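Local coordinates for protein cytochrome P450 (Picrophilus torridus, PDB 2RFB) that binds heme b and, as in other cytochromes P450, probably acts as a monooxygenase that puts one atom of molecular oxygen into its substrate, at residues 243-247 with 248-252; 79-82 with 83-87. All blocks are in the same frame, centred on the assembly; numbering follows the deposited sequence.

Interaction 1: 243-247 with 248-252; sequences DSYIN and NKKIK
Tyr-245 and Lys-250 lie opposite each other as a non-hydrogen-bonded pair in a tight antiparallel hairpin, and the lysine's aliphatic chain passes obliquely over the rim of the tyrosine ring. Followed outward, Lys-250 CB sits 3.8 Å from Tyr-245 CE2, CG comes over one ring face toward its rim, and CD lies 3.5 Å from Tyr-245 OH. Lys-250 CE lies 3.8 Å from Asp-243 CB. Lys-250 NZ comes to 3.8 Å from Tyr-245 OH and 4.5 Å from Asp-243 OD1, too far for a salt bridge though the charges probably attract. This reach depends on CG standing anti to the backbone N (chi1 -164°) and on an extended chain beyond it. Lysine suits the place because methylenes can pack beside a ring while the ammonium stays at the surface.

The backbone frames this pair with two hydrogen-bonded pairs. Ser-244 and Ile-251 exchange two bonds, the one from Ile-251 N to Ser-244 O measuring 2.6 Å; Ile-246 and Lys-249 exchange two more and close a type I' turn. Asn-247 and Asn-248 take its corners with positive phi, which asparagine tolerates better than most residues. Asp-243 OD2 accepts a hydrogen bond from Lys-253 N, just beyond the hairpin.

On the other face Ile-246 CG1 meets Ile-251 CG1 at 3.9 Å, branched apolar groups fit for a buried side. The two isoleucines turn inward: Ile-246 packs on helix 18-26 and on Phe-31 of strand 31-32, and Ile-251 on Trp-13 of strand 12-15, so the hairpin lies against the N-terminal part of the fold.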
loop_
_atom_site.group_PDB
_atom_site.type_symbol
_atom_site.label_atom_id
_atom_site.label_comp_id
_atom_site.label_asym_id
_atom_site.label_seq_id
_atom_site.Cartn_x
_atom_site.Cartn_y
_atom_site.Cartn_z
ATOM N N ASP A 243 -24.751 -11.576 -12.573
ATOM C CA ASP A 243 -24.484 -13.006 -12.525
ATOM C C ASP A 243 -23.342 -13.400 -13.436
ATOM O O ASP A 243 -23.219 -12.871 -14.531
ATOM C CB ASP A 243 -25.731 -13.751 -12.985
ATOM C CG ASP A 243 -26.919 -13.474 -12.101
ATOM O OD1 ASP A 243 -28.066 -13.649 -12.555
ATOM O OD2 ASP A 243 -26.701 -13.082 -10.937
ATOM N N SER A 244 -22.514 -14.341 -12.984
ATOM C CA SER A 244 -21.441 -14.906 -13.806
ATOM C C SER A 244 -20.829 -16.104 -13.115
ATOM O O SER A 244 -21.063 -16.350 -11.926
ATOM C CB SER A 244 -20.369 -13.887 -14.113
ATOM O OG SER A 244 -19.763 -13.513 -12.902
ATOM N N TYR A 245 -20.029 -16.836 -13.874
ATOM C CA TYR A 245 -19.574 -18.140 -13.484
ATOM C C TYR A 245 -18.083 -18.163 -13.287
ATOM O O TYR A 245 -17.327 -17.602 -14.061
ATOM C CB TYR A 245 -19.965 -19.155 -14.546
ATOM C CG TYR A 245 -21.448 -19.461 -14.634
ATOM C CD1 TYR A 245 -22.309 -18.681 -15.425
ATOM C CD2 TYR A 245 -21.992 -20.564 -13.959
ATOM C CE1 TYR A 245 -23.661 -18.968 -15.501
ATOM C CE2 TYR A 245 -23.353 -20.864 -14.040
ATOM C CZ TYR A 245 -24.181 -20.073 -14.811
ATOM O OH TYR A 245 -25.548 -20.413 -14.918
ATOM N N ILE A 246 -17.655 -18.787 -12.209
ATOM C CA ILE A 246 -16.250 -19.088 -12.031
ATOM C C ILE A 246 -16.198 -20.573 -11.724
ATOM O O ILE A 246 -17.100 -21.091 -11.047
ATOM C CB ILE A 246 -15.717 -18.324 -10.906
ATOM C CG1 ILE A 246 -16.055 -16.853 -11.145
ATOM C CG2 ILE A 246 -14.181 -18.612 -10.712
ATOM C CD1 ILE A 246 -15.063 -15.878 -10.565
ATOM N N ASN A 247 -15.209 -21.280 -12.273
ATOM C CA ASN A 247 -15.115 -22.714 -12.038
ATOM C C ASN A 247 -16.501 -23.324 -11.949
ATOM O O ASN A 247 -16.818 -24.032 -11.004
ATOM C CB ASN A 247 -14.296 -23.007 -10.766
ATOM C CG ASN A 247 -14.107 -24.485 -10.539
ATOM O OD1 ASN A 247 -14.513 -25.024 -9.506
ATOM N ND2 ASN A 247 -13.551 -25.169 -11.536
ATOM N N ASN A 248 -17.342 -22.979 -12.927
ATOM C CA ASN A 248 -18.705 -23.521 -13.095
ATOM C C ASN A 248 -19.728 -23.286 -11.969
ATOM O O ASN A 248 -20.757 -23.967 -11.897
ATOM C CB ASN A 248 -18.644 -25.001 -13.450
ATOM C CG ASN A 248 -18.676 -25.245 -14.944
ATOM O OD1 ASN A 248 -17.784 -25.896 -15.478
ATOM N ND2 ASN A 248 -19.714 -24.744 -15.624
ATOM N N LYS A 249 -19.419 -22.314 -11.110
ATOM C CA LYS A 249 -20.279 -21.836 -10.032
ATOM C C LYS A 249 -20.866 -20.519 -10.479
ATOM O O LYS A 249 -20.111 -19.638 -10.922
ATOM C CB LYS A 249 -19.423 -21.523 -8.793
ATOM C CG LYS A 249 -18.649 -22.703 -8.192
ATOM C CD LYS A 249 -19.614 -23.821 -7.775
ATOM C CE LYS A 249 -19.248 -24.331 -6.379
ATOM N NZ LYS A 249 -20.466 -24.935 -5.729
ATOM N N LYS A 250 -22.180 -20.361 -10.323
ATOM C CA LYS A 250 -22.832 -19.059 -10.493
ATOM C C LYS A 250 -22.609 -18.140 -9.294
ATOM O O LYS A 250 -23.089 -18.425 -8.209
ATOM C CB LYS A 250 -24.325 -19.245 -10.708
ATOM C CG LYS A 250 -25.045 -18.038 -11.273
ATOM C CD LYS A 250 -26.271 -18.516 -12.065
ATOM C CE LYS A 250 -26.940 -17.399 -12.866
ATOM N NZ LYS A 250 -28.093 -17.972 -13.611
ATOM N N ILE A 251 -21.848 -17.060 -9.504
ATOM C CA ILE A 251 -21.750 -15.935 -8.570
ATOM C C ILE A 251 -22.891 -14.986 -8.905
ATOM O O ILE A 251 -22.868 -14.345 -9.964
ATOM C CB ILE A 251 -20.440 -15.135 -8.763
ATOM C CG1 ILE A 251 -19.237 -16.069 -8.997
ATOM C CG2 ILE A 251 -20.222 -14.072 -7.623
ATOM C CD1 ILE A 251 -18.676 -16.719 -7.744
ATOM N N LYS A 252 -23.900 -14.915 -8.036
ATOM C CA LYS A 252 -25.082 -14.098 -8.323
ATOM C C LYS A 252 -24.817 -12.610 -8.134
ATOM O O LYS A 252 -23.927 -12.213 -7.376
ATOM C CB LYS A 252 -26.263 -14.521 -7.454
ATOM C CG LYS A 252 -26.762 -15.931 -7.702
ATOM C CD LYS A 252 -28.157 -16.119 -7.113
ATOM C CE LYS A 252 -28.450 -17.592 -6.743
ATOM N NZ LYS A 252 -27.535 -18.037 -5.623
#

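Interaction 2: 79-82 with 83-87; sequences EETS and NDLIK
Four successive main-chain bonds join Glu-79, Glu-80, Thr-81 and Ser-82 to the residues four places on, the i to i+4 pattern, in the C-terminal half of helix 75-86. Asn-83 N gives to Glu-79 O at 2.9 Å, Asp-84 N to Glu-80 O and Ile-86 N to Ser-82 O at about the same length. The longest of the four runs 3.2 Å from Leu-85 N to Thr-81 O. Each of these four carbonyls therefore has an amide donor, and a weak bond from Lys-87 N to Asn-83 O follows.

Two hydroxyls on buried residues are also provided for. Thr-81 OG1 hydrogen-bonds Phe-77 O one turn earlier, so the hydroxyl is satisfied within its own helix; the methyl Thr-81 CG2 lies 4.3 Å from Leu-85 CD1. Ser-82 OG, held anti to the backbone N (chi1 167°), leaves the helix to hydrogen-bond Tyr-98 OH of helix 94-99. Ile-86 CG2 approaches Ser-82 O to 3.4 Å, and the isoleucine packs on Ile-312 and His-315 of helix 298-315.

Glu-80 and Asp-84 share the exposed side, their carboxylates set apart with OE1 of Glu-80 5.1 Å from OD1 of Asp-84. Acidic residues suit a wet face, although two like charges one turn apart probably repel mildly. The chemistry is thus divided: hydroxyls and branched carbons serve the buried side, carboxylates the solvent, and the backbone bonds supply the cohesion between the turns.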
loop_
_atom_site.group_PDB
_atom_site.type_symbol
_atom_site.label_atom_id
_atom_site.label_comp_id
_atom_site.label_asym_id
_atom_site.label_seq_id
_atom_site.Cartn_x
_atom_site.Cartn_y
_atom_site.Cartn_z
ATOM N N GLU A 79 16.377 9.181 -0.362
ATOM C CA GLU A 79 17.713 8.861 0.139
ATOM C C GLU A 79 18.099 9.695 1.356
ATOM O O GLU A 79 18.526 9.150 2.361
ATOM C CB GLU A 79 18.752 9.112 -0.948
ATOM C CG GLU A 79 19.185 7.909 -1.727
ATOM C CD GLU A 79 19.757 8.276 -3.107
ATOM O OE1 GLU A 79 20.551 9.251 -3.246
ATOM O OE2 GLU A 79 19.401 7.576 -4.071
ATOM N N GLU A 80 17.989 11.019 1.246
ATOM C CA GLU A 80 18.230 11.914 2.385
ATOM C C GLU A 80 17.377 11.474 3.573
ATOM O O GLU A 80 17.896 11.240 4.650
ATOM C CB GLU A 80 17.936 13.398 2.041
ATOM C CG GLU A 80 17.923 14.349 3.296
ATOM C CD GLU A 80 17.327 15.763 3.044
ATOM O OE1 GLU A 80 18.074 16.746 3.276
ATOM O OE2 GLU A 80 16.133 15.893 2.631
ATOM N N THR A 81 16.073 11.332 3.370
ATOM C CA THR A 81 15.214 10.959 4.482
ATOM C C THR A 81 15.597 9.602 5.097
ATOM O O THR A 81 15.743 9.456 6.335
ATOM C CB THR A 81 13.754 10.950 4.058
ATOM O OG1 THR A 81 13.442 12.235 3.532
ATOM C CG2 THR A 81 12.874 10.672 5.231
ATOM N N SER A 82 15.768 8.613 4.233
ATOM C CA SER A 82 16.017 7.276 4.716
ATOM C C SER A 82 17.300 7.285 5.519
ATOM O O SER A 82 17.379 6.659 6.588
ATOM C CB SER A 82 16.060 6.294 3.558
ATOM O OG SER A 82 16.591 5.069 3.980
ATOM N N ASN A 83 18.282 8.061 5.060
ATOM C CA ASN A 83 19.560 8.077 5.723
ATOM C C ASN A 83 19.460 8.741 7.070
ATOM O O ASN A 83 20.020 8.239 8.037
ATOM C CB ASN A 83 20.656 8.691 4.855
ATOM C CG ASN A 83 22.002 8.731 5.564
ATOM O OD1 ASN A 83 22.542 9.800 5.806
ATOM N ND2 ASN A 83 22.515 7.562 5.952
ATOM N N ASP A 84 18.734 9.850 7.148
ATOM C CA ASP A 84 18.515 10.558 8.422
ATOM C C ASP A 84 17.953 9.639 9.530
ATOM O O ASP A 84 18.403 9.704 10.677
ATOM C CB ASP A 84 17.546 11.723 8.222
ATOM C CG ASP A 84 18.219 12.988 7.742
ATOM O OD1 ASP A 84 17.472 13.971 7.526
ATOM O OD2 ASP A 84 19.467 13.030 7.588
ATOM N N LEU A 85 16.988 8.785 9.171
ATOM C CA LEU A 85 16.304 7.907 10.117
ATOM C C LEU A 85 17.013 6.613 10.464
ATOM O O LEU A 85 16.769 6.050 11.533
ATOM C CB LEU A 85 14.969 7.488 9.537
ATOM C CG LEU A 85 13.951 8.565 9.265
ATOM C CD1 LEU A 85 12.904 7.863 8.440
ATOM C CD2 LEU A 85 13.420 9.168 10.621
ATOM N N ILE A 86 17.805 6.092 9.527
ATOM C CA ILE A 86 18.568 4.855 9.736
ATOM C C ILE A 86 19.857 5.115 10.549
ATOM O O ILE A 86 20.393 4.184 11.168
ATOM C CB ILE A 86 18.919 4.216 8.348
ATOM C CG1 ILE A 86 19.190 2.710 8.441
ATOM C CG2 ILE A 86 20.148 4.933 7.668
ATOM C CD1 ILE A 86 18.041 1.837 8.717
ATOM N N LYS A 87 20.338 6.373 10.549
ATOM C CA LYS A 87 21.640 6.781 11.125
ATOM C C LYS A 87 21.932 6.190 12.483
ATOM O O LYS A 87 23.075 5.872 12.805
ATOM C CB LYS A 87 21.682 8.302 11.321
ATOM C CG LYS A 87 22.569 9.086 10.400
ATOM C CD LYS A 87 22.477 10.558 10.804
ATOM C CE LYS A 87 23.344 11.451 9.935
ATOM N NZ LYS A 87 23.731 12.708 10.669
#

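In the fold
Interaction 2, within helix 75-86, comes first along the chain, and interaction 1, the hairpin of strands 244-246 and 249-251, follows much later. They share no helix or sheet: their centres are 50 Å apart, their nearest atoms about 41 Å, and they lie on opposite sides of the chain's centre. Interaction 1 is a surface contact, with the side chain of Ile-251 about 9 Å from that of the heme-binding Arg-238. Interaction 2 is partly buried, and the side chain of Thr-81 is about 14 Å from the heme. Each is a local contact within one continuous stretch, one in a hairpin and one in a helix of the P450 fold, and neither touches the other.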